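Local atomic coordinates of inositol 2-dehydrogenase (Sinorhizobium meliloti, PDB entry 4HKT), a protein that catalyses the NAD+-dependent oxidation of myo-inositol to 2-keto-myo-inositol, the first step in breaking myo-inositol down to acetyl-CoA. Residues 69-73 and 74-78; 166-170 and 171-175; 199-202 and 203-207; 318-321 and 322-326. All blocks are in the same frame, centred on the assembly; numbering follows the deposited sequence.

Interaction 1: 69-73 and 74-78; sequences ICTPT and DTHAD
Thr71 and Thr75 meet through their hydroxyls as the chain turns from a strand of the Rossmann domain into helix 76-85. Thr71 OG1 donates to Thr75 OG1 across 2.7 Å, and Thr75 OG1 in turn donates to Pro72 O at 2.5 Å, a short hydroxyl chain ending on a carbonyl. Thr75 OG1 stands between its own backbone N and carbonyl carbon (chi1 61°), which turns it back toward Pro72. Pro72 O is gripped twice: the hydroxyl arrives in the carbonyl plane, while Thr75 N, 3.0 Å from Pro72 O, comes in above it. Proline suits the place: it has no N-H needing a partner, and its carbonyl takes both Thr75 donors. His76 reaches back past Pro72, and its NE2 donates to Thr71 O at 2.7 Å, from above that carbonyl's plane. The other ring nitrogen, ND1, meets Pro95 O; with a carbonyl at each nitrogen, the imidazole is probably protonated at both, and held against rotation. Thr73 CA lies over one face of the ring, 3.8 Å from its centroid, in a CH-pi contact. Thr73 O takes His76 N at 3.2 Å and lies near a water that accepts from Ala77 N at 2.8 Å, so the first turn of the helix begins with its amides engaged. Ile69 CG2 approaches His76 CD2 obliquely. Ile69 ends strand 66-69, packing between strands 4-9 and 89-93 and against Leu79 and Ile80 of helix 76-85, while Thr71 touches the probable glycine-rich Rossmann motif after strand 4-9.

Interaction 2: 166-170 and 171-175; sequences GGIFR and DMTIH. With EDO (1,2-ethanediol), chain X.
Ile168 O is gripped by the amides of the following turn: Met172 N at 2.8 Å from it and Thr173 N at 3.0 Å, both tilted moderately from the carbonyl plane, with a third, weak bond from Asp171 N. The reach from Ile168 to Thr173 marks the wider pi-type turn in the first part of helix 168-184. One residue earlier, Gly167 O receives Asp171 N at 2.8 Å, almost in line with its C=O. Gly167 holds the N-cap position with a positive phi, where a side chain would press on the preceding carbonyl; glycine suits it. Along the flank, Ile168 and Met172, here selenomethionine, lie side by side and point the same way, Ile168 CG1 against Met172 CB at 3.9 Å. Arg170 extends back along the turn, and NH1 donates to Gly166 O at 2.9 Å in the guanidinium plane, while NE makes a salt bridge to Asp316. Asp171 CG lies opposite the backbone N (chi1 -179°), which carries the carboxylate out of the helix. Its OD2 takes a very short bond, 2.5 Å, from O1 of a bound ethanediol and a salt bridge from Arg230; OD1 is held by the Tyr161 hydroxyl, so both oxygens of the carboxylate have partners. The diol, probably from the crystallisation liquor, also bonds to Asp153, and Asp171 O receives Lys94 NZ, consistent with the interdomain substrate pocket of the Gfo/Idh/MocA family. Thr173 OG1, obliquely placed beside the Phe169 ring, bonds to Asn228 on strand 223-229, and Phe169 itself is wedged between strand 211-218 and helix 305-324.

Interaction 3: 199-202 and 203-207; sequences IDKA and IGDAG. With EDO (1,2-ethanediol), chain Y.
Helix 201-205 is barely more than one turn long, and it is closed at both ends: Asp200 provides the N-cap and Gly207 ends it in a Schellman motif. Asp200 OD1 accepts Ala202 N at 2.9 Å, met from above the carboxylate plane, as suits a short acidic side chain at an N-terminus, and Asp200 O takes Ile203 N. At the other end Gly207, with the positive phi that glycine tolerates, sends its N to Gly204 O at 2.9 Å, while Ala206 N bonds to Ala202 O at 3.1 Å. On the outer side Lys201 and Asp205, four residues apart, form a salt bridge. Lys201 CG lies opposite the backbone N (chi1 174°), and bends further along bring Lys201 NZ over to Asp205 OD1, 3.2 Å away, on the syn lone pair of the carboxylate. Ile203 faces inward, its CD1 resting against Asp200 CB at 4.0 Å. Cutting Ile203 back to an alanine would probably open a gap against Ile162 and leave the Asp200 methylene without its cover. An ethanediol oxygen, O2, bonds to Ala206 O at 2.7 Å. The helix sits in the connection between strands 188-196 and 211-218; Ile203 and Ala206 touch Ile162 of helix 159-163, Ala202 meets Val159, and Ile199 packs on Glu145 of the second subunit.

Interaction 4: 318-321 and 322-326; sequences AVRS and VAEKR
Arg320 and Glu324 form a salt bridge one turn apart near the end of helix 305-324. Arginine runs out extended as far as CD and then bends at the third torsion (chi3 54°), which turns the NE and NH2 edge of the guanidinium toward the carboxylate. It grips side-on: Arg320 NE meets Glu324 OE2 at 3.1 Å, in the guanidinium plane but above the carboxylate's, and Arg320 NH2 meets Glu324 OE1 at 3.2 Å on its syn lone pair. The two flat groups stand 46° apart, so the grip is skewed rather than coplanar, and NH2 to OE2 is weak. Glu324, its chain extended beyond CG, needs no bend to reach back. Ser321 OG stands opposite its own backbone N (chi1 177°), aimed at the chain that leaves the helix. There it donates to Arg326 O at 2.7 Å, from above the carbonyl plane, and also engages Ala193 N of strand 188-196. Its small size is consistent with the chain folding close, with Lys325, in positive phi, sending N weakly to Ser321 O at 2.8 Å and bonding through its backbone to the second subunit. With an alanine in its place, Arg326 O would probably lose its hydroxyl donor and Ala193 N its acceptor, letting the end of the helix drift from the strand. Val322 CG2, beside its backbone N, packs over Ala318 O at 3.5 Å. The chemistry thus divides by exposure: the charged pair lies on the exposed side, where it gives up little hydration, and a single hydroxyl, polar and small, ties the buried side to the sheet.

Overall arrangement
Interaction 1 belongs to the Rossmann domain and the other three to the part that follows; interactions 1 and 2 come within about 6 Å at their nearest atoms, with centres about 16 Å apart, consistent with a coenzyme and substrate cleft between the domains. Interactions 2 and 4 are the pair that touch: the Phe169 ring packs on Ala318, Val319 and Val322, with Phe169 CD1 to Ala318 CB at 3.7 Å, joining helices 168-184 and 305-324. Interaction 3 touches none of the others, lying about 15 Å centre to centre from interaction 2 and about 18 Å from interaction 4. Interactions 3 and 4 each reach the second subunit; the sodium ion is bound by none of the four.

Interaction 1: 69-73 and 74-78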
loop_
_atom_site.group_PDB
_atom_site.type_symbol
_atom_site.label_atom_id
_atom_site.label_comp_id
_atom_site.label_asym_id
_atom_site.label_seq_id
_atom_site.Cartn_x
_atom_site.Cartn_y
_atom_site.Cartn_z
ATOM N N ILE B 69 -32.301 2.024 21.747
ATOM C CA ILE B 69 -33.296 1.103 21.194
ATOM C C ILE B 69 -32.632 0.244 20.106
ATOM O O ILE B 69 -32.257 0.744 19.013
ATOM C CB ILE B 69 -34.519 1.838 20.626
ATOM C CG1 ILE B 69 -35.150 2.753 21.673
ATOM C CG2 ILE B 69 -35.514 0.835 20.056
ATOM C CD1 ILE B 69 -36.152 3.754 21.116
ATOM N N CYS B 70 -32.486 -1.039 20.449
ATOM C CA CYS B 70 -31.886 -2.071 19.621
ATOM C C CYS B 70 -32.867 -3.238 19.438
ATOM O O CYS B 70 -32.446 -4.340 19.184
ATOM C CB CYS B 70 -30.609 -2.598 20.294
ATOM S SG CYS B 70 -29.403 -1.278 20.542
ATOM N N THR B 71 -34.155 -2.987 19.592
ATOM C CA THR B 71 -35.171 -4.018 19.412
ATOM C C THR B 71 -35.457 -4.201 17.920
ATOM O O THR B 71 -34.917 -3.486 17.086
ATOM C CB THR B 71 -36.461 -3.617 20.155
ATOM O OG1 THR B 71 -36.757 -2.255 19.849
ATOM C CG2 THR B 71 -36.300 -3.780 21.666
ATOM N N PRO B 72 -36.329 -5.145 17.570
ATOM C CA PRO B 72 -36.649 -5.291 16.157
ATOM C C PRO B 72 -37.204 -4.016 15.526
ATOM O O PRO B 72 -37.840 -3.212 16.205
ATOM C CB PRO B 72 -37.734 -6.359 16.167
ATOM C CG PRO B 72 -37.399 -7.195 17.355
ATOM C CD PRO B 72 -36.970 -6.193 18.384
ATOM N N THR B 73 -36.990 -3.887 14.219
ATOM C CA THR B 73 -37.375 -2.709 13.443
ATOM C C THR B 73 -38.839 -2.296 13.579
ATOM O O THR B 73 -39.118 -1.116 13.673
ATOM C CB THR B 73 -37.088 -2.959 11.967
ATOM O OG1 THR B 73 -35.679 -3.100 11.780
ATOM C CG2 THR B 73 -37.653 -1.841 11.094
ATOM N N ASP B 74 -39.764 -3.268 13.594
ATOM C CA ASP B 74 -41.191 -2.963 13.769
ATOM C C ASP B 74 -41.618 -2.344 15.113
ATOM O O ASP B 74 -42.743 -1.914 15.223
ATOM C CB ASP B 74 -42.075 -4.180 13.415
ATOM C CG ASP B 74 -41.918 -5.350 14.386
ATOM O OD1 ASP B 74 -41.266 -5.226 15.432
ATOM O OD2 ASP B 74 -42.496 -6.414 14.104
ATOM N N THR B 75 -40.708 -2.252 16.087
ATOM C CA THR B 75 -40.967 -1.572 17.359
ATOM C C THR B 75 -40.367 -0.169 17.485
ATOM O O THR B 75 -40.703 0.562 18.402
ATOM C CB THR B 75 -40.401 -2.393 18.517
ATOM O OG1 THR B 75 -38.976 -2.525 18.366
ATOM C CG2 THR B 75 -41.061 -3.805 18.551
ATOM N N HIS B 76 -39.512 0.221 16.540
ATOM C CA HIS B 76 -38.791 1.492 16.635
ATOM C C HIS B 76 -39.650 2.721 16.778
ATOM O O HIS B 76 -39.450 3.492 17.722
ATOM C CB HIS B 76 -37.785 1.620 15.485
ATOM C CG HIS B 76 -36.656 0.647 15.615
ATOM N ND1 HIS B 76 -35.544 0.653 14.793
ATOM C CD2 HIS B 76 -36.469 -0.367 16.498
ATOM C CE1 HIS B 76 -34.729 -0.321 15.159
ATOM N NE2 HIS B 76 -35.268 -0.950 16.194
ATOM N N ALA B 77 -40.588 2.941 15.863
ATOM C CA ALA B 77 -41.257 4.241 15.868
ATOM C C ALA B 77 -42.104 4.438 17.142
ATOM O O ALA B 77 -42.147 5.534 17.739
ATOM C CB ALA B 77 -42.081 4.449 14.615
ATOM N N ASP B 78 -42.755 3.364 17.554
ATOM C CA ASP B 78 -43.604 3.400 18.740
ATOM C C ASP B 78 -42.743 3.628 19.983
ATOM O O ASP B 78 -43.104 4.383 20.867
ATOM C CB ASP B 78 -44.357 2.068 18.873
ATOM C CG ASP B 78 -45.521 1.946 17.912
ATOM O OD1 ASP B 78 -45.896 2.942 17.275
ATOM O OD2 ASP B 78 -46.070 0.831 17.779
HETATM O O HOH W 1 -41.091 1.066 13.830
#

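Interaction 2: 166-170 and 171-175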
loop_
_atom_site.group_PDB
_atom_site.type_symbol
_atom_site.label_atom_id
_atom_site.label_comp_id
_atom_site.label_asym_id
_atom_site.label_seq_id
_atom_site.Cartn_x
_atom_site.Cartn_y
_atom_site.Cartn_z
ATOM N N GLY B 166 -37.525 -4.763 4.704
ATOM C CA GLY B 166 -37.818 -3.764 3.715
ATOM C C GLY B 166 -36.988 -3.804 2.425
ATOM O O GLY B 166 -37.128 -2.907 1.568
ATOM N N GLY B 167 -36.111 -4.793 2.313
ATOM C CA GLY B 167 -35.319 -5.017 1.117
ATOM C C GLY B 167 -33.981 -4.323 1.186
ATOM O O GLY B 167 -33.733 -3.507 2.086
ATOM N N ILE B 168 -33.097 -4.711 0.263
ATOM C CA ILE B 168 -31.697 -4.354 0.362
ATOM C C ILE B 168 -31.488 -2.835 0.428
ATOM O O ILE B 168 -30.620 -2.348 1.184
ATOM C CB ILE B 168 -30.879 -4.975 -0.794
ATOM C CG1 ILE B 168 -29.391 -4.734 -0.596
ATOM C CG2 ILE B 168 -31.286 -4.371 -2.149
ATOM C CD1 ILE B 168 -28.556 -5.585 -1.514
ATOM N N PHE B 169 -32.313 -2.069 -0.282
ATOM C CA PHE B 169 -32.120 -0.601 -0.288
ATOM C C PHE B 169 -32.430 0.007 1.060
ATOM O O PHE B 169 -31.712 0.881 1.526
ATOM C CB PHE B 169 -32.957 0.040 -1.366
ATOM C CG PHE B 169 -32.500 -0.313 -2.771
ATOM C CD1 PHE B 169 -31.234 0.068 -3.212
ATOM C CD2 PHE B 169 -33.336 -0.989 -3.646
ATOM C CE1 PHE B 169 -30.812 -0.226 -4.492
ATOM C CE2 PHE B 169 -32.913 -1.300 -4.930
ATOM C CZ PHE B 169 -31.647 -0.910 -5.358
ATOM N N ARG B 170 -33.503 -0.475 1.691
ATOM C CA ARG B 170 -33.902 -0.004 3.018
ATOM C C ARG B 170 -33.035 -0.561 4.134
ATOM O O ARG B 170 -32.857 0.088 5.156
ATOM C CB ARG B 170 -35.384 -0.285 3.271
ATOM C CG ARG B 170 -36.283 0.354 2.229
ATOM C CD ARG B 170 -37.758 0.368 2.631
ATOM N NE ARG B 170 -38.635 0.936 1.601
ATOM C CZ ARG B 170 -39.170 0.278 0.582
ATOM N NH1 ARG B 170 -38.925 -1.007 0.411
ATOM N NH2 ARG B 170 -39.961 0.928 -0.290
ATOM N N ASP B 171 -32.478 -1.747 3.934
ATOM C CA ASP B 171 -31.788 -2.454 5.008
ATOM C C ASP B 171 -30.284 -2.266 4.980
ATOM O O ASP B 171 -29.660 -2.173 6.054
ATOM C CB ASP B 171 -32.097 -3.946 5.006
ATOM C CG ASP B 171 -31.404 -4.691 6.154
ATOM O OD1 ASP B 171 -31.831 -4.485 7.298
ATOM O OD2 ASP B 171 -30.454 -5.480 5.926
HETATM N N MSE B 172 -29.690 -2.248 3.783
HETATM C CA MSE B 172 -28.232 -2.177 3.647
HETATM C C MSE B 172 -27.823 -0.837 3.077
HETATM O O MSE B 172 -27.053 -0.090 3.683
HETATM C CB MSE B 172 -27.787 -3.284 2.707
HETATM C CG MSE B 172 -26.280 -3.277 2.499
HETATM SE SE MSE B 172 -25.723 -4.730 1.298
HETATM C CE MSE B 172 -23.857 -4.167 1.374
ATOM N N THR B 173 -28.366 -0.507 1.922
ATOM C CA THR B 173 -27.918 0.689 1.203
ATOM C C THR B 173 -28.241 1.976 1.938
ATOM O O THR B 173 -27.631 3.018 1.721
ATOM C CB THR B 173 -28.557 0.732 -0.178
ATOM O OG1 THR B 173 -28.583 -0.583 -0.705
ATOM C CG2 THR B 173 -27.713 1.621 -1.101
ATOM N N ILE B 174 -29.222 1.888 2.827
ATOM C CA ILE B 174 -29.568 2.985 3.689
ATOM C C ILE B 174 -28.358 3.670 4.363
ATOM O O ILE B 174 -28.299 4.882 4.425
ATOM C CB ILE B 174 -30.706 2.574 4.701
ATOM C CG1 ILE B 174 -31.333 3.820 5.311
ATOM C CG2 ILE B 174 -30.219 1.632 5.766
ATOM C CD1 ILE B 174 -32.678 3.591 5.967
ATOM N N HIS B 175 -27.405 2.907 4.870
ATOM C CA HIS B 175 -26.184 3.456 5.422
ATOM C C HIS B 175 -25.378 4.262 4.377
ATOM O O HIS B 175 -24.810 5.302 4.702
ATOM C CB HIS B 175 -25.281 2.335 5.902
ATOM C CG HIS B 175 -25.717 1.715 7.176
ATOM N ND1 HIS B 175 -25.667 2.389 8.378
ATOM C CD2 HIS B 175 -26.143 0.467 7.454
ATOM C CE1 HIS B 175 -26.082 1.589 9.340
ATOM N NE2 HIS B 175 -26.376 0.420 8.808
HETATM C C1 EDO X . -27.563 -6.102 7.303
HETATM O O1 EDO X . -28.920 -6.423 7.609
HETATM C C2 EDO X . -27.425 -4.723 6.648
HETATM O O2 EDO X . -26.210 -4.677 5.898
#

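Interaction 3: 199-202 and 203-207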
loop_
_atom_site.group_PDB
_atom_site.type_symbol
_atom_site.label_atom_id
_atom_site.label_comp_id
_atom_site.label_asym_id
_atom_site.label_seq_id
_atom_site.Cartn_x
_atom_site.Cartn_y
_atom_site.Cartn_z
ATOM N N ILE B 199 -26.494 -13.780 -6.150
ATOM C CA ILE B 199 -25.806 -14.509 -5.095
ATOM C C ILE B 199 -26.612 -15.730 -4.677
ATOM O O ILE B 199 -26.091 -16.835 -4.634
ATOM C CB ILE B 199 -25.477 -13.594 -3.882
ATOM C CG1 ILE B 199 -24.435 -12.567 -4.319
ATOM C CG2 ILE B 199 -24.914 -14.421 -2.738
ATOM C CD1 ILE B 199 -24.407 -11.349 -3.440
ATOM N N ASP B 200 -27.883 -15.544 -4.398
ATOM C CA ASP B 200 -28.688 -16.677 -3.917
ATOM C C ASP B 200 -30.103 -16.492 -4.352
ATOM O O ASP B 200 -30.755 -15.491 -4.009
ATOM C CB ASP B 200 -28.582 -16.774 -2.381
ATOM C CG ASP B 200 -29.340 -17.982 -1.809
ATOM O OD1 ASP B 200 -30.099 -18.625 -2.539
ATOM O OD2 ASP B 200 -29.183 -18.269 -0.612
ATOM N N LYS B 201 -30.623 -17.479 -5.065
ATOM C CA LYS B 201 -31.950 -17.374 -5.665
ATOM C C LYS B 201 -33.004 -17.276 -4.603
ATOM O O LYS B 201 -34.055 -16.704 -4.822
ATOM C CB LYS B 201 -32.223 -18.597 -6.567
ATOM C CG LYS B 201 -33.648 -18.691 -7.148
ATOM C CD LYS B 201 -33.897 -20.079 -7.749
ATOM C CE LYS B 201 -35.346 -20.547 -7.608
ATOM N NZ LYS B 201 -36.271 -19.789 -8.497
ATOM N N ALA B 202 -32.731 -17.813 -3.424
ATOM C CA ALA B 202 -33.689 -17.688 -2.318
ATOM C C ALA B 202 -33.958 -16.242 -1.907
ATOM O O ALA B 202 -35.014 -15.937 -1.390
ATOM C CB ALA B 202 -33.224 -18.501 -1.097
ATOM N N ILE B 203 -32.994 -15.348 -2.134
ATOM C CA ILE B 203 -33.211 -13.917 -1.881
ATOM C C ILE B 203 -34.235 -13.367 -2.862
ATOM O O ILE B 203 -35.195 -12.668 -2.466
ATOM C CB ILE B 203 -31.877 -13.125 -1.957
ATOM C CG1 ILE B 203 -30.940 -13.650 -0.862
ATOM C CG2 ILE B 203 -32.115 -11.630 -1.762
ATOM C CD1 ILE B 203 -29.506 -13.142 -0.950
ATOM N N GLY B 204 -34.034 -13.679 -4.138
ATOM C CA GLY B 204 -35.010 -13.331 -5.170
ATOM C C GLY B 204 -36.387 -13.894 -4.930
ATOM O O GLY B 204 -37.397 -13.201 -5.093
ATOM N N ASP B 205 -36.457 -15.155 -4.533
ATOM C CA ASP B 205 -37.755 -15.778 -4.231
ATOM C C ASP B 205 -38.451 -15.036 -3.088
ATOM O O ASP B 205 -39.678 -14.930 -3.056
ATOM C CB ASP B 205 -37.585 -17.267 -3.859
ATOM C CG ASP B 205 -37.101 -18.120 -5.033
ATOM O OD1 ASP B 205 -37.268 -17.712 -6.225
ATOM O OD2 ASP B 205 -36.538 -19.206 -4.767
ATOM N N ALA B 206 -37.668 -14.506 -2.152
ATOM C CA ALA B 206 -38.238 -13.705 -1.062
ATOM C C ALA B 206 -38.651 -12.282 -1.494
ATOM O O ALA B 206 -39.134 -11.514 -0.691
ATOM C CB ALA B 206 -37.252 -13.629 0.107
ATOM N N GLY B 207 -38.454 -11.926 -2.753
ATOM C CA GLY B 207 -38.819 -10.576 -3.203
ATOM C C GLY B 207 -37.744 -9.496 -3.038
ATOM O O GLY B 207 -38.059 -8.304 -3.121
HETATM C C1 EDO Y . -37.787 -7.340 1.001
HETATM O O1 EDO Y . -38.798 -6.324 0.942
HETATM C C2 EDO Y . -38.474 -8.662 1.270
HETATM O O2 EDO Y . -39.325 -8.998 0.177
#

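Interaction 4: 318-321 and 322-326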
loop_
_atom_site.group_PDB
_atom_site.type_symbol
_atom_site.label_atom_id
_atom_site.label_comp_id
_atom_site.label_asym_id
_atom_site.label_seq_id
_atom_site.Cartn_x
_atom_site.Cartn_y
_atom_site.Cartn_z
ATOM N N ALA B 318 -34.868 4.674 -4.730
ATOM C CA ALA B 318 -34.139 3.584 -5.391
ATOM C C ALA B 318 -35.008 2.394 -5.787
ATOM O O ALA B 318 -34.826 1.856 -6.859
ATOM C CB ALA B 318 -32.923 3.099 -4.579
ATOM N N VAL B 319 -35.934 1.995 -4.925
ATOM C CA VAL B 319 -36.837 0.883 -5.183
ATOM C C VAL B 319 -37.699 1.180 -6.423
ATOM O O VAL B 319 -37.807 0.325 -7.305
ATOM C CB VAL B 319 -37.736 0.620 -3.940
ATOM C CG1 VAL B 319 -38.780 -0.462 -4.178
ATOM C CG2 VAL B 319 -36.906 0.187 -2.703
ATOM N N ARG B 320 -38.289 2.373 -6.470
ATOM C CA ARG B 320 -39.097 2.839 -7.618
ATOM C C ARG B 320 -38.282 2.924 -8.878
ATOM O O ARG B 320 -38.747 2.515 -9.939
ATOM C CB ARG B 320 -39.736 4.209 -7.355
ATOM C CG ARG B 320 -40.899 4.238 -6.367
ATOM C CD ARG B 320 -41.583 5.610 -6.359
ATOM N NE ARG B 320 -42.008 6.024 -7.709
ATOM C CZ ARG B 320 -42.269 7.271 -8.105
ATOM N NH1 ARG B 320 -42.122 8.323 -7.300
ATOM N NH2 ARG B 320 -42.644 7.476 -9.356
ATOM N N SER B 321 -37.051 3.405 -8.772
ATOM C CA SER B 321 -36.198 3.543 -9.928
ATOM C C SER B 321 -35.937 2.168 -10.596
ATOM O O SER B 321 -36.017 2.045 -11.833
ATOM C CB SER B 321 -34.854 4.139 -9.553
ATOM O OG SER B 321 -34.039 4.193 -10.710
ATOM N N VAL B 322 -35.650 1.147 -9.779
ATOM C CA VAL B 322 -35.423 -0.162 -10.318
ATOM C C VAL B 322 -36.705 -0.657 -10.988
ATOM O O VAL B 322 -36.649 -1.158 -12.102
ATOM C CB VAL B 322 -34.995 -1.179 -9.276
ATOM C CG1 VAL B 322 -34.969 -2.564 -9.911
ATOM C CG2 VAL B 322 -33.613 -0.868 -8.710
ATOM N N ALA B 323 -37.844 -0.503 -10.318
ATOM C CA ALA B 323 -39.111 -1.011 -10.863
ATOM C C ALA B 323 -39.566 -0.287 -12.118
ATOM O O ALA B 323 -40.073 -0.924 -13.011
ATOM C CB ALA B 323 -40.190 -0.960 -9.820
ATOM N N GLU B 324 -39.362 1.031 -12.185
ATOM C CA GLU B 324 -39.865 1.857 -13.278
ATOM C C GLU B 324 -38.821 2.103 -14.362
ATOM O O GLU B 324 -39.129 2.675 -15.373
ATOM C CB GLU B 324 -40.357 3.200 -12.724
ATOM C CG GLU B 324 -41.583 3.043 -11.850
ATOM C CD GLU B 324 -42.038 4.308 -11.139
ATOM O OE1 GLU B 324 -41.803 5.428 -11.633
ATOM O OE2 GLU B 324 -42.650 4.165 -10.060
ATOM N N LYS B 325 -37.598 1.651 -14.139
ATOM C CA LYS B 325 -36.491 1.805 -15.072
ATOM C C LYS B 325 -36.191 3.272 -15.430
ATOM O O LYS B 325 -35.822 3.581 -16.561
ATOM C CB LYS B 325 -36.766 0.972 -16.341
ATOM C CG LYS B 325 -36.897 -0.512 -16.058
ATOM C CD LYS B 325 -36.876 -1.284 -17.363
ATOM C CE LYS B 325 -36.925 -2.773 -17.119
ATOM N NZ LYS B 325 -38.330 -3.191 -16.930
ATOM N N ARG B 326 -36.344 4.157 -14.455
ATOM C CA ARG B 326 -36.042 5.546 -14.662
ATOM C C ARG B 326 -35.539 6.226 -13.399
ATOM O O ARG B 326 -35.664 5.710 -12.287
ATOM C CB ARG B 326 -37.249 6.266 -15.191
ATOM C CG ARG B 326 -38.492 6.185 -14.344
ATOM C CD ARG B 326 -39.522 7.233 -14.794
ATOM N NE ARG B 326 -39.863 7.054 -16.204
ATOM C CZ ARG B 326 -39.512 7.845 -17.231
ATOM N NH1 ARG B 326 -38.811 8.974 -17.063
ATOM N NH2 ARG B 326 -39.882 7.494 -18.458
#